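Local coordinates for T-cell surface glycoprotein CD1A1 antigen (Gallus gallus, PDB 3JVG) that probably presents lipid antigens to T cells, as its CD1 relatives do, through an MHC class I-like groove in its extracellular part, at residues P54-G59 and R167-A172; H6-L11 and G28-V33; A14-S19 and L78-T83; Y87-Q92 and I111-Q116. One frame throughout, in Å; residues are numbered along the deposited sequence. Where two conformers were deposited one is given.

Contact 1: P54-G59 and R167-A172; sequences PSLPKG and RLFIQA
Leu168 has its CG opposite the backbone N (chi1 163°), which turns CD2 toward Leu56 and CD1 toward the Ser55 carbonyl, whereas Phe169, with CG beside its backbone N (chi1 -77°), brings the edge of its ring to Leu56 and to Ser55. The two branches of Leu56 divide between these partners. Its CD1 lies 3.4 Å from Leu168 CD2, tighter than carbons usually pack, and its CD2 lies 3.8 Å from Phe169 CE1, near the plane of the ring. The leucines meet at a slant, while Leu56 and Phe169 cross at about a right angle. Chi2 of Leu56 (-33°) is also off a staggered value, and together with the short contact this may reflect strain or the limits of the model. In the MHC-like fold two long helices flank a groove above a sheet; here the turn leading into helix 58-82 meets the last turn of the other, helix 148-172, at one end of the groove. Trp61 of helix 58-82 touches both Leu56 and Phe169. Ser55, one residue earlier, meets the ring edge and Ala172. Its OG stands 3.5 Å from Phe169 CE1 and is hydrogen-bonded to Leu52 O, which satisfies the hydroxyl beside an apolar neighbour. Ser55 CB packs on Ala172 CB at 3.8 Å, and Ser55 O is 4.0 Å from Leu168 CD1.

Contact 2: H6-L11 and G28-V33; sequences HMLKLL and GLLGDV
Lys9 and Leu29 face each other as an antiparallel hydrogen-bonded pair, each N-H meeting the other's carbonyl oxygen. Both bonds, Lys9 N to Leu29 O and Leu29 N to Lys9 O, measure 2.7 Å. A third runs from Gly31 N to Met7 O at 3.0 Å, at the residue where the strand passes into a turn. Each of two leucine methyls sits against a carbonyl oxygen of the opposite strand: Leu8 CD1 is 3.3 Å from Leu29 O, and Leu30 CD2 is 3.4 Å from Met7 O. Leu8 and Leu30 share one face of the sheet with Leu10, whose CD2 lies 3.8 Å from Gly28 CA. On the other face, Leu11 CD1 meets Leu29 CD1 obliquely at 3.9 Å. These strands form the beta hairpin 6-18/21-30 in the floor of the MHC-like groove, and the two faces have different neighbours. Leu8 and Leu30 look up to helix 148-172, both touching Leu166, and Met35 of the next strand packs on each. Lys9 is extended as far as CD and then bends (chi3 -76°); outside this hairpin, its NZ forms a salt bridge with an acidic side chain of another protein chain. The type II' turn from Leu30 to Val33 has Gly31 at positive phi, 58°, and is closed by Val33 N bonding to Leu30 O at 2.9 Å. Asp32, on this turn, accepts hydrogen bonds from Tyr207 and Tyr241, which belong to the immunoglobulin-like domain.

Contact 3: A14-S19 and L78-T83; sequences ATFQNS and LVQMYT. With NAG (2-acetamido-2-deoxy-beta-D-glucopyranose), chain J.
The meeting of Phe16 with Val79 joins the floor and one wall of the MHC-like groove: strand 6-18 belongs to the sheet, and helix 58-82 lies over it. Near these ends the strand and helix axes cross at -42° with a closest approach of 11.0 Å, a gap spanned by side chains arriving from opposite directions. Val79 has CG1 opposite its backbone N (chi1 161°), which sets that methyl over one face of the Phe16 ring. The result is a CH-pi contact, with CG1 of Val79 3.6 Å from the centroid of the Phe16 ring and 17° off the normal. The methyl leans toward the rim, where Phe16 CE2 is the nearest ring carbon at 3.5 Å; Val79 CG2 touches Phe16 CZ at 3.8 Å. Beyond the contact, the ring of Phe89 on the neighbouring strand meets the Phe16 ring and also packs on Val79, so the three form one apolar cluster between sheet and helix. Farther along, Gln80 stretches out beyond CG toward the chain just past the strand. Its NE2 comes within 3.1 Å of Ser19 O, but the angle is too poor for a hydrogen bond. Tyr87 touches both Gln80 and Ser19. Asn18 carries an N-linked sugar, its CB directed away from the helix. Its OD1 accepts a hydrogen bond from Thr20 N, while ND2 of Asn18 is joined to C1 of the N-acetylglucosamine at 1.5 Å.

Contact 4: Y87-Q92 and I111-Q116; sequences YPFVFQ and IAYEGQ
Over one face of the Phe91 ring lies Tyr113 CD1, 3.5 Å above the plane and displaced toward the rim. At the edge of the same ring stand Phe89 CE1 and Ile111 CG2, the latter 3.8 Å from Phe91 CD2. The Phe91 and Tyr113 rings are inclined at 36° with centroids 5.0 Å apart, an oblique meeting rather than a stack. Tyr113 points its CG opposite the backbone N (chi1 171°), which carries the ring across Phe91 toward Phe89, where CE1 of Tyr113 reaches CB of Phe89 at 4.0 Å. Phe118 touches both Phe91 and Tyr113, meeting Phe91 edge-to-face. The rings are held by an antiparallel pairing in the hairpin of strands 89-99 and 105-113, part of the floor of the MHC-like groove; from helix 58-82, Val79 touches Phe91 and Phe75 touches Ile111. Gln92 and Ala112 are a hydrogen-bonded pair, the shorter link being Ala112 N to Gln92 O at 2.7 Å. Its counterpart, Gln92 N to Ala112 O, measures 3.1 Å. The pairing ends at Glu114, whose N bonds to Val90 O at 3.1 Å; in one of two modelled conformers its OE2 may also accept from Val90 N, which is less certain. Here strand 105-113 enters the type I' turn Tyr113 to Gln116. A water donates to Val90 O and Gln92 OE1 and accepts from Gly115 N at 2.7 Å, tying turn to strand. Gln92 also hydrogen-bonds another protein chain through both OE1 and NE2.

How the contacts relate
From the N terminus, residues 6-11 open contact 2, which closes at 28-33 as the first hairpin folds back. Residues 14-19 lie within that loop but find their partner only at 78-83, so contacts 2 and 3 cross. Contact 3 in turn crosses contact 1, which opens at 54-59 and closes at 167-172. Contact 4, the hairpin 87-92/111-116, is nested inside contact 1 and begins after contact 3 has closed. Contact 1 joins the two helical walls, contact 3 ties a wall to the floor, and contacts 2 and 4 pair strands within the floor. Contacts 3 and 4 share probable backbone hydrogen bonds; contact 1 touches contact 2 through helix 148-172.

Contact 1: P54-G59 and R167-A172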
# COMPACT_ATOMS: atom_id res chain seq x y z
N PRO A 54 -12.56 -21.29 -5.18
CA PRO A 54 -13.73 -22.10 -4.94
C PRO A 54 -14.91 -21.29 -4.45
O PRO A 54 -16.01 -21.86 -4.28
CB PRO A 54 -13.26 -23.06 -3.82
CG PRO A 54 -11.73 -22.85 -3.69
CD PRO A 54 -11.58 -21.43 -4.08
N SER A 55 -14.72 -19.99 -4.22
CA SER A 55 -15.82 -19.19 -3.72
C SER A 55 -16.83 -18.88 -4.81
O SER A 55 -17.97 -18.62 -4.48
CB SER A 55 -15.34 -17.93 -2.98
OG SER A 55 -15.04 -16.89 -3.92
N LEU A 56 -16.42 -18.94 -6.08
CA LEU A 56 -17.36 -18.74 -7.21
C LEU A 56 -17.14 -19.84 -8.24
O LEU A 56 -16.04 -20.40 -8.30
CB LEU A 56 -17.07 -17.42 -7.91
CG LEU A 56 -17.46 -15.98 -7.53
CD1 LEU A 56 -18.83 -15.83 -6.82
CD2 LEU A 56 -16.44 -15.41 -6.83
N PRO A 57 -18.18 -20.18 -9.03
CA PRO A 57 -17.94 -21.17 -10.08
C PRO A 57 -17.04 -20.63 -11.20
O PRO A 57 -16.97 -19.42 -11.46
CB PRO A 57 -19.35 -21.51 -10.63
CG PRO A 57 -20.31 -20.51 -10.02
CD PRO A 57 -19.56 -19.64 -9.04
N LYS A 58 -16.35 -21.55 -11.83
CA LYS A 58 -15.54 -21.28 -12.98
C LYS A 58 -16.16 -20.23 -13.94
O LYS A 58 -15.52 -19.26 -14.26
CB LYS A 58 -15.29 -22.62 -13.69
CG LYS A 58 -13.80 -22.95 -13.93
CD LYS A 58 -12.99 -21.72 -14.45
CE LYS A 58 -11.84 -22.14 -15.40
NZ LYS A 58 -10.84 -21.03 -15.59
N GLY A 59 -17.40 -20.42 -14.39
CA GLY A 59 -18.02 -19.47 -15.30
C GLY A 59 -18.00 -18.03 -14.80
O GLY A 59 -17.73 -17.13 -15.57
N ARG A 167 -19.74 -9.27 -0.01
CA ARG A 167 -20.39 -10.00 1.10
C ARG A 167 -19.90 -11.43 1.12
O ARG A 167 -19.57 -11.98 2.18
CB ARG A 167 -21.90 -10.05 0.96
CG ARG A 167 -22.52 -8.72 1.13
CD ARG A 167 -24.04 -8.83 1.28
NE ARG A 167 -24.35 -8.08 2.49
CZ ARG A 167 -24.81 -6.83 2.51
NH1 ARG A 167 -25.11 -6.19 1.37
NH2 ARG A 167 -25.04 -6.24 3.68
N LEU A 168 -19.84 -12.01 -0.07
CA LEU A 168 -19.38 -13.35 -0.24
C LEU A 168 -17.89 -13.54 0.12
O LEU A 168 -17.52 -14.57 0.70
CB LEU A 168 -19.60 -13.70 -1.69
CG LEU A 168 -18.84 -14.89 -2.18
CD1 LEU A 168 -19.63 -16.15 -1.85
CD2 LEU A 168 -18.77 -14.69 -3.66
N PHE A 169 -17.03 -12.58 -0.25
CA PHE A 169 -15.59 -12.62 0.07
C PHE A 169 -15.33 -12.46 1.59
O PHE A 169 -14.42 -13.11 2.14
CB PHE A 169 -14.82 -11.55 -0.73
CG PHE A 169 -14.57 -11.91 -2.19
CD1 PHE A 169 -15.05 -13.10 -2.74
CD2 PHE A 169 -13.86 -11.05 -3.02
CE1 PHE A 169 -14.79 -13.45 -4.06
CE2 PHE A 169 -13.60 -11.40 -4.36
CZ PHE A 169 -14.07 -12.61 -4.88
N ILE A 170 -16.10 -11.59 2.24
CA ILE A 170 -16.06 -11.49 3.71
C ILE A 170 -16.29 -12.87 4.36
O ILE A 170 -15.58 -13.23 5.31
CB ILE A 170 -17.09 -10.49 4.27
CG1 ILE A 170 -16.81 -9.07 3.75
CG2 ILE A 170 -17.13 -10.54 5.84
CD1 ILE A 170 -17.93 -8.08 4.07
N GLN A 171 -17.23 -13.65 3.83
CA GLN A 171 -17.51 -14.96 4.36
C GLN A 171 -16.46 -15.98 3.96
O GLN A 171 -16.01 -16.73 4.80
CB GLN A 171 -18.91 -15.49 3.96
CG GLN A 171 -20.10 -15.06 4.87
CD GLN A 171 -19.68 -14.71 6.31
OE1 GLN A 171 -19.75 -13.54 6.74
NE2 GLN A 171 -19.20 -15.71 7.06
N ALA A 172 -16.11 -16.03 2.69
CA ALA A 172 -15.13 -17.01 2.22
C ALA A 172 -13.72 -16.78 2.80
O ALA A 172 -13.02 -17.74 3.18
CB ALA A 172 -15.07 -17.01 0.71

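Contact 2: H6-L11 and G28-V33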
# COMPACT_ATOMS: atom_id res chain seq x y z
N HIS A 6 -15.73 -3.22 5.71
CA HIS A 6 -14.95 -3.97 4.71
C HIS A 6 -14.97 -3.32 3.33
O HIS A 6 -15.89 -2.60 2.97
CB HIS A 6 -15.51 -5.38 4.59
CG HIS A 6 -15.38 -6.17 5.85
ND1 HIS A 6 -16.38 -6.22 6.80
CD2 HIS A 6 -14.34 -6.88 6.36
CE1 HIS A 6 -15.97 -6.94 7.83
NE2 HIS A 6 -14.75 -7.36 7.58
N MET A 7 -13.95 -3.63 2.55
CA MET A 7 -13.73 -2.97 1.28
C MET A 7 -13.12 -3.94 0.29
O MET A 7 -12.21 -4.69 0.61
CB MET A 7 -12.78 -1.79 1.49
CG MET A 7 -12.18 -1.19 0.24
SD MET A 7 -11.24 0.35 0.55
CE MET A 7 -12.58 1.50 0.84
N LEU A 8 -13.60 -3.87 -0.93
CA LEU A 8 -13.07 -4.62 -2.02
C LEU A 8 -12.56 -3.54 -2.94
O LEU A 8 -13.38 -2.65 -3.32
CB LEU A 8 -14.18 -5.41 -2.73
CG LEU A 8 -13.74 -6.19 -3.97
CD1 LEU A 8 -12.50 -6.91 -3.58
CD2 LEU A 8 -14.75 -7.15 -4.27
N LYS A 9 -11.29 -3.64 -3.35
CA LYS A 9 -10.71 -2.62 -4.18
C LYS A 9 -9.84 -3.16 -5.32
O LYS A 9 -8.91 -3.97 -5.11
CB LYS A 9 -9.84 -1.68 -3.33
CG LYS A 9 -9.40 -0.48 -4.06
CD LYS A 9 -8.24 0.23 -3.33
CE LYS A 9 -8.64 1.01 -2.14
NZ LYS A 9 -7.45 1.12 -1.19
N LEU A 10 -10.12 -2.70 -6.52
CA LEU A 10 -9.31 -3.07 -7.66
C LEU A 10 -8.52 -1.86 -8.09
O LEU A 10 -9.11 -0.79 -8.36
CB LEU A 10 -10.19 -3.52 -8.83
CG LEU A 10 -11.14 -4.71 -8.56
CD1 LEU A 10 -12.01 -4.96 -9.81
CD2 LEU A 10 -10.33 -6.01 -8.18
N LEU A 11 -7.22 -2.05 -8.23
CA LEU A 11 -6.31 -1.00 -8.61
C LEU A 11 -5.70 -1.33 -9.97
O LEU A 11 -5.28 -2.50 -10.25
CB LEU A 11 -5.20 -0.96 -7.57
CG LEU A 11 -5.50 -0.56 -6.12
CD1 LEU A 11 -4.15 -0.43 -5.33
CD2 LEU A 11 -6.41 0.84 -6.01
N GLY A 28 -5.81 -6.58 -6.80
CA GLY A 28 -7.17 -6.79 -6.20
C GLY A 28 -6.96 -6.85 -4.69
O GLY A 28 -6.09 -7.59 -4.22
N LEU A 29 -7.68 -6.04 -3.93
CA LEU A 29 -7.50 -6.04 -2.50
C LEU A 29 -8.80 -6.21 -1.78
O LEU A 29 -9.83 -5.65 -2.20
CB LEU A 29 -6.87 -4.71 -2.04
CG LEU A 29 -5.47 -4.34 -2.55
CD1 LEU A 29 -5.21 -2.84 -2.48
CD2 LEU A 29 -4.39 -5.10 -1.80
N LEU A 30 -8.73 -6.92 -0.67
CA LEU A 30 -9.82 -7.08 0.25
C LEU A 30 -9.24 -6.56 1.57
O LEU A 30 -8.47 -7.25 2.27
CB LEU A 30 -10.17 -8.58 0.32
CG LEU A 30 -11.58 -9.10 0.65
CD1 LEU A 30 -11.62 -10.10 1.78
CD2 LEU A 30 -12.72 -8.05 0.75
N GLY A 31 -9.60 -5.34 1.92
CA GLY A 31 -8.88 -4.60 2.97
C GLY A 31 -7.42 -4.50 2.56
O GLY A 31 -7.08 -3.94 1.47
N ASP A 32 -6.52 -5.02 3.39
CA ASP A 32 -5.10 -5.02 2.99
C ASP A 32 -4.67 -6.43 2.60
O ASP A 32 -3.50 -6.70 2.52
CB ASP A 32 -4.17 -4.49 4.11
CG ASP A 32 -4.32 -5.27 5.41
OD1 ASP A 32 -5.15 -6.18 5.48
OD2 ASP A 32 -3.59 -4.96 6.41
N VAL A 33 -5.62 -7.35 2.42
CA VAL A 33 -5.28 -8.70 1.96
C VAL A 33 -5.24 -8.71 0.44
O VAL A 33 -6.27 -8.39 -0.24
CB VAL A 33 -6.29 -9.72 2.45
CG1 VAL A 33 -5.97 -11.10 1.83
CG2 VAL A 33 -6.39 -9.77 4.00

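Contact 3: A14-S19 and L78-T83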
# COMPACT_ATOMS: atom_id res chain seq x y z
N ALA A 14 -1.17 2.33 -15.55
CA ALA A 14 -0.62 2.21 -16.90
C ALA A 14 0.33 3.35 -17.21
O ALA A 14 -0.01 4.54 -17.08
CB ALA A 14 -1.75 2.16 -17.92
N THR A 15 1.54 3.00 -17.61
CA THR A 15 2.46 3.99 -18.10
C THR A 15 2.40 3.94 -19.63
O THR A 15 2.80 2.94 -20.26
CB THR A 15 3.92 3.69 -17.65
OG1 THR A 15 3.97 3.57 -16.24
CG2 THR A 15 4.81 4.79 -18.07
N PHE A 16 1.96 5.01 -20.24
CA PHE A 16 2.04 5.07 -21.69
C PHE A 16 3.40 5.55 -22.13
O PHE A 16 3.73 6.73 -21.96
CB PHE A 16 0.89 5.91 -22.24
CG PHE A 16 -0.47 5.36 -21.88
CD1 PHE A 16 -0.95 5.45 -20.57
CD2 PHE A 16 -1.25 4.65 -22.84
CE1 PHE A 16 -2.17 4.90 -20.22
CE2 PHE A 16 -2.50 4.08 -22.47
CZ PHE A 16 -2.95 4.23 -21.16
N GLN A 17 4.20 4.67 -22.68
CA GLN A 17 5.56 5.08 -23.09
C GLN A 17 5.63 5.77 -24.47
O GLN A 17 6.42 6.70 -24.65
CB GLN A 17 6.52 3.91 -23.04
CG GLN A 17 6.45 3.15 -21.72
CD GLN A 17 7.47 2.05 -21.66
OE1 GLN A 17 7.29 0.99 -22.28
NE2 GLN A 17 8.57 2.28 -20.91
N ASN A 18 4.84 5.30 -25.43
CA ASN A 18 4.70 5.92 -26.75
C ASN A 18 3.32 5.53 -27.30
O ASN A 18 2.52 4.94 -26.57
CB ASN A 18 5.86 5.54 -27.70
CG ASN A 18 5.96 4.04 -27.96
OD1 ASN A 18 4.95 3.33 -27.98
ND2 ASN A 18 7.19 3.55 -28.18
N SER A 19 3.04 5.83 -28.55
CA SER A 19 1.69 5.57 -29.05
C SER A 19 1.35 4.08 -29.18
O SER A 19 0.17 3.74 -29.32
CB SER A 19 1.41 6.30 -30.38
OG SER A 19 2.10 5.69 -31.43
N LEU A 78 -8.59 3.71 -25.53
CA LEU A 78 -9.24 5.02 -25.45
C LEU A 78 -8.26 6.16 -25.31
O LEU A 78 -8.40 7.18 -25.99
CB LEU A 78 -10.24 5.08 -24.30
CG LEU A 78 -11.56 4.33 -24.55
CD1 LEU A 78 -12.33 4.26 -23.25
CD2 LEU A 78 -12.41 4.96 -25.67
N VAL A 79 -7.26 5.97 -24.42
CA VAL A 79 -6.21 6.95 -24.17
C VAL A 79 -5.43 7.23 -25.43
O VAL A 79 -5.24 8.37 -25.80
CB VAL A 79 -5.26 6.45 -23.04
CG1 VAL A 79 -3.95 7.20 -23.08
CG2 VAL A 79 -5.91 6.54 -21.65
N GLN A 80 -5.00 6.18 -26.13
CA GLN A 80 -4.21 6.37 -27.33
C GLN A 80 -4.99 7.07 -28.41
O GLN A 80 -4.44 7.92 -29.12
CB GLN A 80 -3.68 5.05 -27.86
CG GLN A 80 -2.64 4.43 -26.96
CD GLN A 80 -2.28 3.03 -27.42
OE1 GLN A 80 -2.96 2.44 -28.29
NE2 GLN A 80 -1.19 2.50 -26.87
N MET A 81 -6.28 6.74 -28.52
CA MET A 81 -7.19 7.36 -29.49
C MET A 81 -7.43 8.85 -29.24
O MET A 81 -7.43 9.64 -30.17
CB MET A 81 -8.51 6.57 -29.56
CG MET A 81 -9.54 7.11 -30.53
SD MET A 81 -10.68 5.84 -31.21
CE MET A 81 -11.64 6.85 -32.34
N TYR A 82 -7.60 9.25 -27.99
CA TYR A 82 -8.06 10.60 -27.69
C TYR A 82 -7.11 11.58 -27.01
O TYR A 82 -7.54 12.68 -26.67
CB TYR A 82 -9.35 10.51 -26.88
CG TYR A 82 -10.49 9.89 -27.63
CD1 TYR A 82 -11.23 10.63 -28.56
CD2 TYR A 82 -10.83 8.55 -27.42
CE1 TYR A 82 -12.29 10.05 -29.25
CE2 TYR A 82 -11.90 7.96 -28.11
CZ TYR A 82 -12.62 8.72 -29.03
OH TYR A 82 -13.65 8.15 -29.71
N THR A 83 -5.84 11.23 -26.79
CA THR A 83 -4.95 12.16 -26.06
C THR A 83 -4.34 13.28 -26.90
O THR A 83 -3.36 13.05 -27.60
CB THR A 83 -3.85 11.45 -25.17
OG1 THR A 83 -2.87 10.75 -25.97
CG2 THR A 83 -4.51 10.52 -24.21
C1 NAG J . 7.55 2.17 -28.46
C2 NAG J . 8.40 2.12 -29.75
C3 NAG J . 8.90 0.69 -30.00
C4 NAG J . 9.81 0.31 -28.81
C5 NAG J . 9.00 0.40 -27.49
C6 NAG J . 9.80 0.06 -26.20
C7 NAG J . 8.08 3.84 -31.52
C8 NAG J . 7.22 4.30 -32.68
N2 NAG J . 7.70 2.71 -30.90
O3 NAG J . 9.46 0.54 -31.31
O4 NAG J . 10.36 -0.99 -28.93
O5 NAG J . 8.27 1.64 -27.36
O6 NAG J . 10.37 1.14 -25.47
O7 NAG J . 9.06 4.52 -31.19

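Contact 4: Y87-Q92 and I111-Q116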
# COMPACT_ATOMS: atom_id res chain seq x y z
N TYR A 87 3.85 11.74 -24.72
CA TYR A 87 4.32 10.57 -24.00
C TYR A 87 5.56 11.03 -23.29
O TYR A 87 6.09 12.03 -23.71
CB TYR A 87 4.54 9.44 -25.04
CG TYR A 87 3.18 9.03 -25.65
CD1 TYR A 87 2.25 8.37 -24.86
CD2 TYR A 87 2.81 9.36 -26.97
CE1 TYR A 87 0.99 8.01 -25.34
CE2 TYR A 87 1.52 8.99 -27.49
CZ TYR A 87 0.61 8.30 -26.66
OH TYR A 87 -0.70 7.89 -27.04
N PRO A 88 5.97 10.40 -22.16
CA PRO A 88 5.33 9.39 -21.27
C PRO A 88 4.38 9.98 -20.19
O PRO A 88 4.54 11.11 -19.74
CB PRO A 88 6.53 8.70 -20.62
CG PRO A 88 7.56 9.80 -20.52
CD PRO A 88 7.36 10.70 -21.73
N PHE A 89 3.36 9.22 -19.83
CA PHE A 89 2.45 9.64 -18.77
C PHE A 89 1.80 8.43 -18.14
O PHE A 89 1.89 7.32 -18.67
CB PHE A 89 1.40 10.65 -19.27
CG PHE A 89 0.62 10.17 -20.46
CD1 PHE A 89 -0.40 9.25 -20.32
CD2 PHE A 89 0.92 10.64 -21.73
CE1 PHE A 89 -1.10 8.80 -21.45
CE2 PHE A 89 0.20 10.21 -22.85
CZ PHE A 89 -0.80 9.29 -22.71
N VAL A 90 1.13 8.65 -17.01
CA VAL A 90 0.53 7.57 -16.30
C VAL A 90 -0.93 7.81 -15.92
O VAL A 90 -1.30 8.92 -15.46
CB VAL A 90 1.49 6.91 -15.17
CG1 VAL A 90 2.85 7.52 -15.07
CG2 VAL A 90 0.80 6.56 -13.82
N PHE A 91 -1.73 6.79 -16.18
CA PHE A 91 -3.09 6.73 -15.70
C PHE A 91 -3.17 5.66 -14.64
O PHE A 91 -2.43 4.66 -14.70
CB PHE A 91 -4.07 6.41 -16.81
CG PHE A 91 -4.49 7.58 -17.59
CD1 PHE A 91 -3.79 7.95 -18.73
CD2 PHE A 91 -5.60 8.33 -17.20
CE1 PHE A 91 -4.18 9.09 -19.51
CE2 PHE A 91 -6.05 9.44 -17.94
CZ PHE A 91 -5.33 9.84 -19.11
N GLN A 92 -4.05 5.90 -13.67
CA GLN A 92 -4.46 4.94 -12.68
C GLN A 92 -5.98 4.87 -12.51
O GLN A 92 -6.72 5.87 -12.78
CB GLN A 92 -3.76 5.25 -11.34
CG GLN A 92 -2.23 5.32 -11.41
CD GLN A 92 -1.66 6.17 -10.27
OE1 GLN A 92 -1.46 7.37 -10.46
NE2 GLN A 92 -1.52 5.58 -9.07
N ILE A 111 -10.50 7.69 -11.73
CA ILE A 111 -9.36 7.67 -12.59
C ILE A 111 -8.41 8.83 -12.26
O ILE A 111 -8.83 10.00 -12.04
CB ILE A 111 -9.80 7.60 -14.02
CG1 ILE A 111 -10.65 6.29 -14.18
CG2 ILE A 111 -8.63 7.69 -14.95
CD1 ILE A 111 -11.43 6.20 -15.41
N ALA A 112 -7.13 8.48 -12.16
CA ALA A 112 -6.14 9.49 -11.97
C ALA A 112 -5.29 9.66 -13.22
O ALA A 112 -5.13 8.74 -14.07
CB ALA A 112 -5.26 9.19 -10.72
N TYR A 113 -4.72 10.87 -13.30
CA TYR A 113 -3.87 11.25 -14.41
C TYR A 113 -2.77 12.08 -13.82
O TYR A 113 -3.02 13.01 -13.05
CB TYR A 113 -4.64 12.02 -15.49
CG TYR A 113 -3.73 12.61 -16.52
CD1 TYR A 113 -2.93 11.78 -17.35
CD2 TYR A 113 -3.62 13.99 -16.64
CE1 TYR A 113 -2.07 12.33 -18.29
CE2 TYR A 113 -2.74 14.58 -17.58
CZ TYR A 113 -1.97 13.75 -18.40
OH TYR A 113 -1.15 14.36 -19.30
N GLU A 114 -1.55 11.73 -14.17
CA GLU A 114 -0.34 12.26 -13.56
C GLU A 114 -0.50 12.34 -12.05
O GLU A 114 -0.19 13.36 -11.47
CB GLU A 114 0.07 13.62 -14.17
CG GLU A 114 0.72 13.53 -15.64
CD GLU A 114 2.01 12.56 -15.78
OE1 GLU A 114 3.11 13.14 -16.12
OE2 GLU A 114 1.94 11.28 -15.59
N GLY A 115 -1.00 11.27 -11.42
CA GLY A 115 -1.09 11.22 -9.95
C GLY A 115 -2.12 12.13 -9.28
O GLY A 115 -2.02 12.38 -8.10
N GLN A 116 -3.12 12.60 -10.03
CA GLN A 116 -4.17 13.42 -9.42
C GLN A 116 -5.51 12.99 -9.93
O GLN A 116 -5.59 12.59 -11.06
CB GLN A 116 -4.01 14.90 -9.87
CG GLN A 116 -2.81 15.66 -9.30
CD GLN A 116 -2.76 15.64 -7.78
OE1 GLN A 116 -3.78 15.80 -7.09
NE2 GLN A 116 -1.55 15.46 -7.25
O HOH W 1 -1.74 9.05 -12.73